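Local structure of sortase family protein (Streptococcus agalactiae, 3O0P) at residues I70-V75 against Y141-K146; D46-K51 against V115-S120; Q80-F85 against K125-N130. The protein probably acts as a transpeptidase that joins pilus subunits covalently during pilus assembly on the cell surface of group B Streptococcus. All blocks are in the same frame, centred on the assembly; numbering follows the deposited sequence.

Contact 1 of 3, residues I70-V75 against Y141-K146; sequences IGIISV and YIQNIK
Y141 and S74 face each other as an antiparallel hydrogen-bonded pair, with one backbone bond in each direction. Y141 N donates to S74 O at 2.9 Å, and S74 N returns a nearly straight bond (176° at the hydrogen) to Y141 O. Both donors lie in the plane of the carbonyl they meet. The Y141 ring leaves on the same face as S74 and turns an edge to S74 O, while T148 and A150 of the adjoining strand and Y200 also pack against it.

I142 follows as the non-hydrogen-bonded partner of I73, with side chains on the other face. Here the backbones add CA-H...O contacts, one of them from I142 CA to I72 O at 3.3 Å. I73 CG1 stands anti to the backbone N (chi1 176°), and the next torsion swings CD1 back over the neighbouring strand, to 3.8 Å from I142 CG1.

Q143 forms the next hydrogen-bonded pair, its N lying 2.9 Å from I72 O and its O taking the I72 N-H in return. Its extended side chain runs alongside I72, so OE1 comes to 3.6 Å from I72 CD1. F13 and E14 of helix 11-18 touch I72 on this face.

Past Q143 the pairing stops. G71, without a side chain, brings its CA within 2.9 Å of Q143 O, a tight approach. N144 OD1 accepts from K146 N in an Asx turn, and one water bridges I70 O, at 2.7 Å, and I145 N.

Strand 71-75 lies at 163° to strand 141-143, and this pairing of the first and last strands in sheet order closes the eight-stranded beta-barrel characteristic of sortases.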
loop_
_atom_site.group_PDB
_atom_site.type_symbol
_atom_site.label_atom_id
_atom_site.label_comp_id
_atom_site.label_asym_id
_atom_site.label_seq_id
_atom_site.Cartn_x
_atom_site.Cartn_y
_atom_site.Cartn_z
ATOM N N ILE A 70 2.790 -9.783 0.813
ATOM C CA ILE A 70 1.355 -9.765 0.568
ATOM C C ILE A 70 0.927 -9.227 -0.788
ATOM O O ILE A 70 -0.258 -9.208 -1.103
ATOM C CB ILE A 70 0.592 -9.024 1.683
ATOM C CG1 ILE A 70 0.942 -7.535 1.707
ATOM C CG2 ILE A 70 0.829 -9.715 3.052
ATOM C CD1 ILE A 70 0.045 -6.697 2.617
ATOM N N GLY A 71 1.877 -8.802 -1.600
ATOM C CA GLY A 71 1.530 -8.338 -2.913
ATOM C C GLY A 71 2.683 -7.675 -3.605
ATOM O O GLY A 71 3.822 -7.749 -3.151
ATOM N N ILE A 72 2.358 -7.039 -4.716
ATOM C CA ILE A 72 3.298 -6.297 -5.547
ATOM C C ILE A 72 2.636 -4.977 -5.926
ATOM O O ILE A 72 1.481 -4.975 -6.366
ATOM C CB ILE A 72 3.625 -7.059 -6.832
ATOM C CG1 ILE A 72 4.231 -8.424 -6.506
ATOM C CG2 ILE A 72 4.534 -6.239 -7.743
ATOM C CD1 ILE A 72 4.236 -9.363 -7.679
ATOM N N ILE A 73 3.357 -3.869 -5.747
ATOM C CA ILE A 73 2.880 -2.565 -6.197
ATOM C C ILE A 73 3.650 -2.160 -7.450
ATOM O O ILE A 73 4.880 -2.135 -7.457
ATOM C CB ILE A 73 3.006 -1.478 -5.075
ATOM C CG1 ILE A 73 2.599 -0.083 -5.561
ATOM C CG2 ILE A 73 4.401 -1.428 -4.455
ATOM C CD1 ILE A 73 1.135 0.067 -5.908
ATOM N N SER A 74 2.910 -1.875 -8.518
ATOM C CA SER A 74 3.479 -1.424 -9.782
ATOM C C SER A 74 3.057 -0.003 -10.063
ATOM O O SER A 74 1.869 0.298 -10.057
ATOM C CB SER A 74 3.013 -2.314 -10.941
ATOM O OG SER A 74 3.459 -3.633 -10.763
ATOM N N VAL A 75 4.033 0.855 -10.326
ATOM C CA VAL A 75 3.778 2.247 -10.666
ATOM C C VAL A 75 4.540 2.515 -11.982
ATOM O O VAL A 75 5.717 2.908 -11.961
ATOM C CB VAL A 75 4.222 3.238 -9.567
ATOM C CG1 VAL A 75 3.647 4.593 -9.872
ATOM C CG2 VAL A 75 3.770 2.751 -8.209
ATOM N N TYR A 141 -0.999 -0.272 -9.900
ATOM C CA TYR A 141 -1.564 -1.609 -9.856
ATOM C C TYR A 141 -1.074 -2.350 -8.622
ATOM O O TYR A 141 0.100 -2.277 -8.294
ATOM C CB TYR A 141 -1.124 -2.350 -11.136
ATOM C CG TYR A 141 -1.395 -1.542 -12.385
ATOM C CD1 TYR A 141 -2.584 -1.687 -13.077
ATOM C CD2 TYR A 141 -0.476 -0.605 -12.849
ATOM C CE1 TYR A 141 -2.856 -0.934 -14.200
ATOM C CE2 TYR A 141 -0.751 0.169 -13.977
ATOM C CZ TYR A 141 -1.939 -0.007 -14.639
ATOM O OH TYR A 141 -2.219 0.731 -15.764
ATOM N N ILE A 142 -1.965 -3.095 -7.973
ATOM C CA ILE A 142 -1.580 -3.950 -6.860
ATOM C C ILE A 142 -1.939 -5.378 -7.217
ATOM O O ILE A 142 -3.096 -5.656 -7.551
ATOM C CB ILE A 142 -2.296 -3.538 -5.552
ATOM C CG1 ILE A 142 -1.867 -2.131 -5.145
ATOM C CG2 ILE A 142 -1.977 -4.520 -4.433
ATOM C CD1 ILE A 142 -2.749 -1.506 -4.098
ATOM N N GLN A 143 -0.960 -6.270 -7.170
ATOM C CA GLN A 143 -1.223 -7.683 -7.340
ATOM C C GLN A 143 -1.222 -8.336 -5.980
ATOM O O GLN A 143 -0.303 -8.163 -5.188
ATOM C CB GLN A 143 -0.176 -8.324 -8.239
ATOM C CG GLN A 143 -0.453 -9.778 -8.495
ATOM C CD GLN A 143 0.589 -10.441 -9.380
ATOM O OE1 GLN A 143 1.448 -9.778 -9.976
ATOM N NE2 GLN A 143 0.535 -11.767 -9.447
ATOM N N ASN A 144 -2.294 -9.063 -5.689
ATOM C CA ASN A 144 -2.367 -9.883 -4.476
ATOM C C ASN A 144 -2.444 -11.356 -4.885
ATOM O O ASN A 144 -2.261 -11.686 -6.058
ATOM C CB ASN A 144 -3.535 -9.445 -3.586
ATOM C CG ASN A 144 -4.878 -9.544 -4.295
ATOM O OD1 ASN A 144 -5.155 -10.523 -4.983
ATOM N ND2 ASN A 144 -5.705 -8.501 -4.158
ATOM N N ILE A 145 -2.675 -12.252 -3.940
ATOM C CA ILE A 145 -2.633 -13.669 -4.248
ATOM C C ILE A 145 -3.690 -14.068 -5.254
ATOM O O ILE A 145 -3.539 -15.108 -5.886
ATOM C CB ILE A 145 -2.783 -14.555 -2.999
ATOM C CG1 ILE A 145 -3.974 -14.129 -2.124
ATOM C CG2 ILE A 145 -1.482 -14.599 -2.188
ATOM C CD1 ILE A 145 -4.350 -15.122 -1.061
ATOM N N LYS A 146 -4.777 -13.301 -5.371
ATOM C CA LYS A 146 -5.856 -13.643 -6.284
ATOM C C LYS A 146 -5.749 -12.997 -7.659
ATOM O O LYS A 146 -5.988 -13.649 -8.668
ATOM C CB LYS A 146 -7.195 -13.267 -5.655
ATOM C CG LYS A 146 -8.373 -13.600 -6.572
ATOM C CD LYS A 146 -9.729 -13.302 -5.975
ATOM C CE LYS A 146 -10.856 -13.826 -6.888
ATOM N NZ LYS A 146 -10.996 -15.295 -6.801
HETATM O O HOH W 1 -1.944 -11.326 -1.281
#

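Contact 2 of 3, residues D46-K51 against V115-S120; sequences DPYEKK and VITAHS
The D46-P47-Y48 tripeptide, which fits the lid motif of class C pilus sortases, sets the Y48 ring against T117 and H119 where strand 112-117 runs out into its loop. In this family the active site holds a histidine, a cysteine and an arginine. H119, C181 and R190 match these by their place in the fold, consistent with a lid lying over the active-site cleft.

Y48 supplies most of what 46-51 brings to the contact. With CG anti to the carbonyl carbon (chi1 -60°), its ring is directed at the end of strand 112-117, and the side chain meets T117 from the opposite direction. Y48 OH donates to T117 OG1 across 2.7 Å, with the acceptor in the plane of the phenol at its edge. T117 OG1 also bonds to L179 O, so the lid hydroxyl joins a short polar chain ending on strand 174-182.

The other main contact of Y48 is aromatic and T-shaped. The edge of Y48 points at the face of H119, with planes at 86° and centroids 5.0 Å apart; the nearest approach is Y48 CE2 to H119 CD2 at 3.5 Å. H119 ND1 is hydrogen-bonded to the backbone N of G121, which also holds the imidazole. Y48 additionally packs on C181 and on L93 of helix 90-93.

P47 supports the tyrosine from within the lid: its CB sits 4.0 Å above one face of the Y48 ring, toward the rim. Across the contact P47 CG adds a loose apolar touch to T117 CG2 at 4.3 Å.

A type I turn from D46 to E49 shapes the loop. D46 OD2 makes a salt bridge to R190, while D46 OD1 closes an Asx turn by accepting from Y48 N at 3.0 Å, met from above the carboxylate plane.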
loop_
_atom_site.group_PDB
_atom_site.type_symbol
_atom_site.label_atom_id
_atom_site.label_comp_id
_atom_site.label_asym_id
_atom_site.label_seq_id
_atom_site.Cartn_x
_atom_site.Cartn_y
_atom_site.Cartn_z
ATOM N N ASP A 46 2.147 6.891 12.002
ATOM C CA ASP A 46 3.066 7.387 10.990
ATOM C C ASP A 46 4.359 6.546 10.918
ATOM O O ASP A 46 5.142 6.542 11.864
ATOM C CB ASP A 46 3.425 8.825 11.406
ATOM C CG ASP A 46 4.499 9.445 10.547
ATOM O OD1 ASP A 46 4.699 8.981 9.399
ATOM O OD2 ASP A 46 5.125 10.415 11.027
ATOM N N PRO A 47 4.620 5.859 9.790
ATOM C CA PRO A 47 5.830 5.024 9.699
ATOM C C PRO A 47 7.130 5.796 9.685
ATOM O O PRO A 47 8.185 5.186 9.905
ATOM C CB PRO A 47 5.684 4.322 8.335
ATOM C CG PRO A 47 4.276 4.419 7.978
ATOM C CD PRO A 47 3.780 5.712 8.594
ATOM N N TYR A 48 7.070 7.101 9.422
ATOM C CA TYR A 48 8.285 7.856 9.152
ATOM C C TYR A 48 8.698 8.770 10.286
ATOM O O TYR A 48 9.637 9.535 10.133
ATOM C CB TYR A 48 8.167 8.644 7.843
ATOM C CG TYR A 48 7.919 7.710 6.686
ATOM C CD1 TYR A 48 6.639 7.529 6.155
ATOM C CD2 TYR A 48 8.957 6.915 6.177
ATOM C CE1 TYR A 48 6.423 6.642 5.119
ATOM C CE2 TYR A 48 8.742 6.035 5.143
ATOM C CZ TYR A 48 7.474 5.894 4.629
ATOM O OH TYR A 48 7.263 4.992 3.628
ATOM N N GLU A 49 8.013 8.668 11.424
ATOM C CA GLU A 49 8.425 9.384 12.633
ATOM C C GLU A 49 9.794 8.885 13.070
ATOM O O GLU A 49 9.950 7.708 13.392
ATOM C CB GLU A 49 7.403 9.160 13.745
ATOM N N LYS A 50 10.782 9.780 13.086
ATOM C CA LYS A 50 12.171 9.398 13.317
ATOM C C LYS A 50 12.375 8.643 14.630
ATOM O O LYS A 50 13.074 7.622 14.670
ATOM C CB LYS A 50 13.064 10.645 13.297
ATOM N N LYS A 51 11.775 9.136 15.707
ATOM C CA LYS A 51 11.993 8.528 17.013
ATOM C C LYS A 51 10.814 7.641 17.427
ATOM O O LYS A 51 10.514 7.488 18.608
ATOM C CB LYS A 51 12.312 9.602 18.053
ATOM C CG LYS A 51 13.715 10.133 17.880
ATOM C CD LYS A 51 14.102 11.139 18.944
ATOM C CE LYS A 51 13.764 12.539 18.516
ATOM N NZ LYS A 51 14.362 13.528 19.463
ATOM N N VAL A 115 -3.636 1.541 2.014
ATOM C CA VAL A 115 -2.523 2.471 1.913
ATOM C C VAL A 115 -1.216 1.686 1.841
ATOM O O VAL A 115 -0.936 0.852 2.707
ATOM C CB VAL A 115 -2.520 3.448 3.094
ATOM C CG1 VAL A 115 -1.333 4.390 2.966
ATOM C CG2 VAL A 115 -3.811 4.224 3.148
ATOM N N ILE A 116 -0.468 1.937 0.775
ATOM C CA ILE A 116 0.823 1.303 0.512
ATOM C C ILE A 116 1.884 2.397 0.597
ATOM O O ILE A 116 1.704 3.479 0.048
ATOM C CB ILE A 116 0.836 0.670 -0.891
ATOM C CG1 ILE A 116 -0.331 -0.305 -1.036
ATOM C CG2 ILE A 116 2.152 -0.025 -1.181
ATOM C CD1 ILE A 116 -0.390 -1.415 0.022
ATOM N N THR A 117 2.995 2.104 1.269
ATOM C CA THR A 117 3.967 3.126 1.557
ATOM C C THR A 117 5.390 2.655 1.251
ATOM O O THR A 117 5.712 1.479 1.380
ATOM C CB THR A 117 3.800 3.622 3.018
ATOM O OG1 THR A 117 4.578 4.797 3.229
ATOM C CG2 THR A 117 4.191 2.569 4.057
ATOM N N ALA A 118 6.243 3.585 0.839
ATOM C CA ALA A 118 7.660 3.299 0.686
ATOM C C ALA A 118 8.425 4.600 0.807
ATOM O O ALA A 118 7.892 5.676 0.607
ATOM C CB ALA A 118 7.950 2.605 -0.648
ATOM N N HIS A 119 9.686 4.471 1.157
ATOM C CA HIS A 119 10.510 5.628 1.452
ATOM C C HIS A 119 10.864 6.423 0.200
ATOM O O HIS A 119 11.013 5.856 -0.895
ATOM C CB HIS A 119 11.799 5.202 2.186
ATOM C CG HIS A 119 12.151 6.098 3.332
ATOM N ND1 HIS A 119 12.486 7.424 3.156
ATOM C CD2 HIS A 119 12.223 5.866 4.663
ATOM C CE1 HIS A 119 12.756 7.969 4.329
ATOM N NE2 HIS A 119 12.601 7.045 5.260
ATOM N N SER A 120 10.995 7.738 0.377
ATOM C CA SER A 120 11.466 8.623 -0.691
ATOM C C SER A 120 12.881 9.114 -0.472
ATOM O O SER A 120 13.443 9.752 -1.351
ATOM C CB SER A 120 10.572 9.842 -0.786
ATOM O OG SER A 120 10.642 10.558 0.426
#

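Contact 3 of 3, residues Q80-F85 against K125-N130; sequences QKLPIF and KELFSN
Q80 opens strand 80-85 by laying its side chain across E126 and L127, the start of the turn in 125-130. The chain is bent at its second torsion (chi2 -52°), which folds its end back over the turn. Q80 CG lies 3.5 Å from L127 O, and Q80 CD comes to 3.3 Å from E126 CG, the two side chains crossing at a slant. The second of these is a close contact with the aliphatic part of E126, the first with the backbone carbonyl of L127.

Two residues on, L82 sends its side chain to the same side of the strand and provides the apolar half of the contact. A single methyl does the touching: L82 CD1 meets L127 CD2 at 4.1 Å and F128 CE1 at 4.2 Å. The two leucine side chains stand roughly at right angles, and the same L82 methyl touches both L127 and F128.

What L82 and Q80 meet is a type II' turn from E126 to S129. L127, in the second position, has a positive phi of 48°, as that turn requires. E126 O is gripped twice from S129, by its backbone N at 2.8 Å and by its hydroxyl OG at 2.7 Å. The carboxylate is held as well: N130 ND2 donates to the syn side of E126 OE2 over 3.1 Å, almost straight at 170°. These bonds fix the surface against which Q80 rests.

The strand itself lies between strands 71-75 and 97-99. L82 is backed by I73, whereas K81, pointing to the other face, pairs with E14 of helix 11-18. From the turn, F128 reaches inward to A118 and to L178 and T180 of strand 174-182.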
loop_
_atom_site.group_PDB
_atom_site.type_symbol
_atom_site.label_atom_id
_atom_site.label_comp_id
_atom_site.label_asym_id
_atom_site.label_seq_id
_atom_site.Cartn_x
_atom_site.Cartn_y
_atom_site.Cartn_z
ATOM N N GLN A 80 8.573 1.481 -11.224
ATOM C CA GLN A 80 8.658 0.680 -10.016
ATOM C C GLN A 80 7.724 -0.506 -10.001
ATOM O O GLN A 80 6.550 -0.404 -10.343
ATOM C CB GLN A 80 8.401 1.555 -8.800
ATOM C CG GLN A 80 9.424 2.617 -8.655
ATOM C CD GLN A 80 10.818 2.068 -8.703
ATOM O OE1 GLN A 80 11.617 2.429 -9.573
ATOM N NE2 GLN A 80 11.133 1.203 -7.765
ATOM N N LYS A 81 8.260 -1.641 -9.603
ATOM C CA LYS A 81 7.475 -2.831 -9.362
ATOM C C LYS A 81 8.098 -3.476 -8.143
ATOM O O LYS A 81 9.161 -4.101 -8.240
ATOM C CB LYS A 81 7.539 -3.766 -10.553
ATOM C CG LYS A 81 6.673 -4.996 -10.350
ATOM C CD LYS A 81 6.548 -5.832 -11.628
ATOM C CE LYS A 81 5.736 -7.105 -11.365
ATOM N NZ LYS A 81 5.485 -7.925 -12.588
ATOM N N LEU A 82 7.470 -3.255 -6.989
ATOM C CA LEU A 82 8.050 -3.570 -5.690
ATOM C C LEU A 82 7.229 -4.571 -4.915
ATOM O O LEU A 82 6.016 -4.570 -4.990
ATOM C CB LEU A 82 8.118 -2.316 -4.841
ATOM C CG LEU A 82 8.948 -1.168 -5.402
ATOM C CD1 LEU A 82 8.745 0.073 -4.560
ATOM C CD2 LEU A 82 10.435 -1.524 -5.447
ATOM N N PRO A 83 7.903 -5.426 -4.142
ATOM C CA PRO A 83 7.147 -6.256 -3.190
ATOM C C PRO A 83 6.489 -5.419 -2.105
ATOM O O PRO A 83 7.040 -4.402 -1.680
ATOM C CB PRO A 83 8.227 -7.164 -2.582
ATOM C CG PRO A 83 9.511 -6.358 -2.715
ATOM C CD PRO A 83 9.365 -5.498 -3.936
ATOM N N ILE A 84 5.304 -5.855 -1.689
ATOM C CA ILE A 84 4.610 -5.283 -0.544
ATOM C C ILE A 84 4.674 -6.277 0.607
ATOM O O ILE A 84 4.279 -7.438 0.465
ATOM C CB ILE A 84 3.115 -5.012 -0.842
ATOM C CG1 ILE A 84 2.930 -4.159 -2.113
ATOM C CG2 ILE A 84 2.471 -4.337 0.360
ATOM C CD1 ILE A 84 1.475 -4.115 -2.579
ATOM N N PHE A 85 5.173 -5.798 1.731
ATOM C CA PHE A 85 5.228 -6.576 2.966
ATOM C C PHE A 85 4.173 -6.056 3.929
ATOM O O PHE A 85 3.789 -4.887 3.878
ATOM C CB PHE A 85 6.600 -6.447 3.620
ATOM C CG PHE A 85 7.727 -6.912 2.753
ATOM C CD1 PHE A 85 8.122 -8.241 2.779
ATOM C CD2 PHE A 85 8.382 -6.037 1.902
ATOM C CE1 PHE A 85 9.173 -8.677 1.984
ATOM C CE2 PHE A 85 9.436 -6.478 1.099
ATOM C CZ PHE A 85 9.819 -7.787 1.141
ATOM N N LYS A 125 18.441 3.874 -3.056
ATOM C CA LYS A 125 17.292 2.995 -3.300
ATOM C C LYS A 125 16.143 3.843 -3.831
ATOM O O LYS A 125 15.725 4.772 -3.164
ATOM C CB LYS A 125 16.872 2.304 -2.005
ATOM N N GLU A 126 15.654 3.538 -5.029
ATOM C CA GLU A 126 14.662 4.388 -5.689
ATOM C C GLU A 126 13.343 4.380 -4.922
ATOM O O GLU A 126 12.868 5.429 -4.530
ATOM C CB GLU A 126 14.420 3.957 -7.143
ATOM C CG GLU A 126 13.048 4.341 -7.691
ATOM C CD GLU A 126 13.059 5.582 -8.566
ATOM O OE1 GLU A 126 14.002 6.388 -8.454
ATOM O OE2 GLU A 126 12.093 5.742 -9.359
ATOM N N LEU A 127 12.750 3.205 -4.735
ATOM C CA LEU A 127 11.525 3.085 -3.939
ATOM C C LEU A 127 10.509 4.157 -4.393
ATOM O O LEU A 127 10.148 4.175 -5.571
ATOM C CB LEU A 127 11.861 3.127 -2.436
ATOM C CG LEU A 127 12.749 1.965 -1.963
ATOM C CD1 LEU A 127 13.250 2.155 -0.539
ATOM C CD2 LEU A 127 11.974 0.658 -2.071
ATOM N N PHE A 128 9.994 4.995 -3.489
ATOM C CA PHE A 128 9.029 6.032 -3.872
ATOM C C PHE A 128 9.682 7.427 -3.984
ATOM O O PHE A 128 9.008 8.431 -3.828
ATOM C CB PHE A 128 7.869 6.084 -2.874
ATOM C CG PHE A 128 6.782 5.041 -3.108
ATOM C CD1 PHE A 128 6.879 4.073 -4.102
ATOM C CD2 PHE A 128 5.678 5.011 -2.275
ATOM C CE1 PHE A 128 5.889 3.146 -4.269
ATOM C CE2 PHE A 128 4.663 4.076 -2.449
ATOM C CZ PHE A 128 4.780 3.133 -3.436
ATOM N N SER A 129 10.989 7.484 -4.259
ATOM C CA SER A 129 11.689 8.750 -4.451
ATOM C C SER A 129 11.025 9.634 -5.493
ATOM O O SER A 129 11.108 10.862 -5.400
ATOM C CB SER A 129 13.155 8.507 -4.877
ATOM O OG SER A 129 13.858 7.808 -3.874
ATOM N N ASN A 130 10.411 9.025 -6.502
ATOM C CA ASN A 130 9.806 9.789 -7.579
ATOM C C ASN A 130 8.290 9.776 -7.569
ATOM O O ASN A 130 7.665 10.106 -8.558
ATOM C CB ASN A 130 10.345 9.313 -8.921
ATOM C CG ASN A 130 11.764 9.764 -9.138
ATOM O OD1 ASN A 130 12.049 10.949 -9.053
ATOM N ND2 ASN A 130 12.662 8.823 -9.378
#

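Contact 1 is buried and the most regular of the three, a backbone-bonded strand pair; contacts 2 and 3 are partly buried and rest on side chains: in contact 2 a loop tyrosine meets the end of a strand, in contact 3 strand residues meet a turn. Contacts 1 and 3 share a neighbourhood, since strands 71-75 and 80-85 are adjacent in the sheet and V75 N probably bonds to Q80 O. Contacts 2 and 3 meet through the loop after strand 112-117, where H119 O lies 2.9 Å from F128 N. Contact 2 is aromatic and polar at the presumed active site, whereas contact 3 is mainly apolar. I116 packs on I73 and I142, linking contact 2 to contact 1.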